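Local coordinates for protein HTP-2 (PDB 4TZM) that probably helps to assemble the meiotic chromosome axis, its HORMA domain binding a closure motif of the partner protein HTP-3, at residues V111-E114 and E120-E123. Numbering follows the deposited sequence.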
# COMPACT_ATOMS: atom_id res chain seq x y z
N VAL A 111 11.23 2.23 2.43
CA VAL A 111 12.32 2.05 3.39
C VAL A 111 13.19 3.30 3.52
O VAL A 111 13.73 3.79 2.53
CB VAL A 111 13.20 0.85 2.99
CG1 VAL A 111 14.44 0.78 3.87
CG2 VAL A 111 12.40 -0.44 3.07
N VAL A 112 13.32 3.80 4.74
CA VAL A 112 14.13 4.99 4.99
C VAL A 112 15.41 4.64 5.75
O VAL A 112 15.36 4.01 6.81
CB VAL A 112 13.35 6.05 5.77
CG1 VAL A 112 14.19 7.31 5.93
CG2 VAL A 112 12.04 6.37 5.05
N THR A 113 16.55 5.04 5.20
CA THR A 113 17.85 4.80 5.82
C THR A 113 18.64 6.10 5.90
O THR A 113 18.39 7.02 5.13
CB THR A 113 18.68 3.76 5.03
OG1 THR A 113 18.86 4.22 3.68
CG2 THR A 113 17.99 2.41 5.02
N GLU A 114 19.60 6.17 6.81
CA GLU A 114 20.45 7.35 6.93
C GLU A 114 21.42 7.44 5.75
O GLU A 114 21.61 8.51 5.17
CB GLU A 114 21.22 7.34 8.25
CG GLU A 114 21.99 6.07 8.53
CD GLU A 114 22.84 6.17 9.79
OE1 GLU A 114 22.88 7.26 10.39
OE2 GLU A 114 23.45 5.15 10.18
N GLU A 120 19.85 -1.87 6.87
CA GLU A 120 19.15 -1.59 8.12
C GLU A 120 18.46 -0.24 8.03
O GLU A 120 19.10 0.78 7.75
CB GLU A 120 20.11 -1.61 9.31
CG GLU A 120 19.42 -1.42 10.65
CD GLU A 120 20.39 -1.45 11.81
OE1 GLU A 120 21.61 -1.57 11.57
OE2 GLU A 120 19.93 -1.35 12.97
N ALA A 121 17.15 -0.22 8.27
CA ALA A 121 16.38 1.01 8.12
C ALA A 121 16.13 1.71 9.45
O ALA A 121 16.27 1.11 10.52
CB ALA A 121 15.05 0.71 7.44
N ILE A 122 15.77 2.98 9.36
CA ILE A 122 15.41 3.76 10.54
C ILE A 122 13.90 3.98 10.56
O ILE A 122 13.33 4.39 11.57
CB ILE A 122 16.14 5.12 10.57
CG1 ILE A 122 15.61 6.05 9.47
CG2 ILE A 122 17.64 4.93 10.43
CD1 ILE A 122 15.97 7.51 9.68
N GLU A 123 13.25 3.69 9.43
CA GLU A 123 11.80 3.78 9.30
C GLU A 123 11.30 2.95 8.12
O GLU A 123 11.86 3.01 7.03
CB GLU A 123 11.36 5.24 9.15
CG GLU A 123 9.86 5.44 9.06
CD GLU A 123 9.45 6.88 9.30
OE1 GLU A 123 9.45 7.33 10.47
OE2 GLU A 123 9.12 7.57 8.31
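A classic beta bulge, in which Ile122 and Glu123 together face Val112, lies where strand 105-113 ends and strand 123-133 begins, in the main antiparallel sheet of the HORMA domain. On one side of Val112 the ladder is regular: its N gives a nearly straight bond (N-H...O angle 164°) to Glu123 O at 2.8 Å. On the other side a single carbonyl serves two donors, for Val112 O takes Ile122 N at 2.8 Å and, more weakly, Glu123 N at 3.4 Å. The extra residue is accommodated by the backbone of Ile122, whose psi of -13° departs from the extended form, as expected at the first position of a classic bulge; the two segments are far from antiparallel overall.

Side chains pack around this doubly used oxygen. Ile122 CG1 sits between its own backbone N and carbonyl carbon (chi1 70°), a rotation that lays it 3.4 Å from Val112 O and 4.0 Å from Val112 CG1, the two side chains crossing at a slant. Ala121 brings its methyl to the same oxygen and also against Val111 CG1, with 3.6 Å between Ala121 CB and that methyl. Farther along, Thr113 CG2 rests 3.4 Å from Glu120 O, while Thr113 OG1 is hydrogen-bonded to His115 O in the connecting loop. Glu123 CB meets Val112 CB on their shared face of the sheet; beyond it, the carboxylate is held by a salt bridge to Arg57 and a hydrogen bond to Ser248.

All three hydrogen bonds between 111-114 and 120-123 are thus main-chain bonds, one of them weak, and the side chains add two apolar contacts and several close approaches of carbon to carbonyl oxygen. Sharing Val112 O between consecutive amides lets the pairing absorb one additional residue while keeping that carbonyl satisfied.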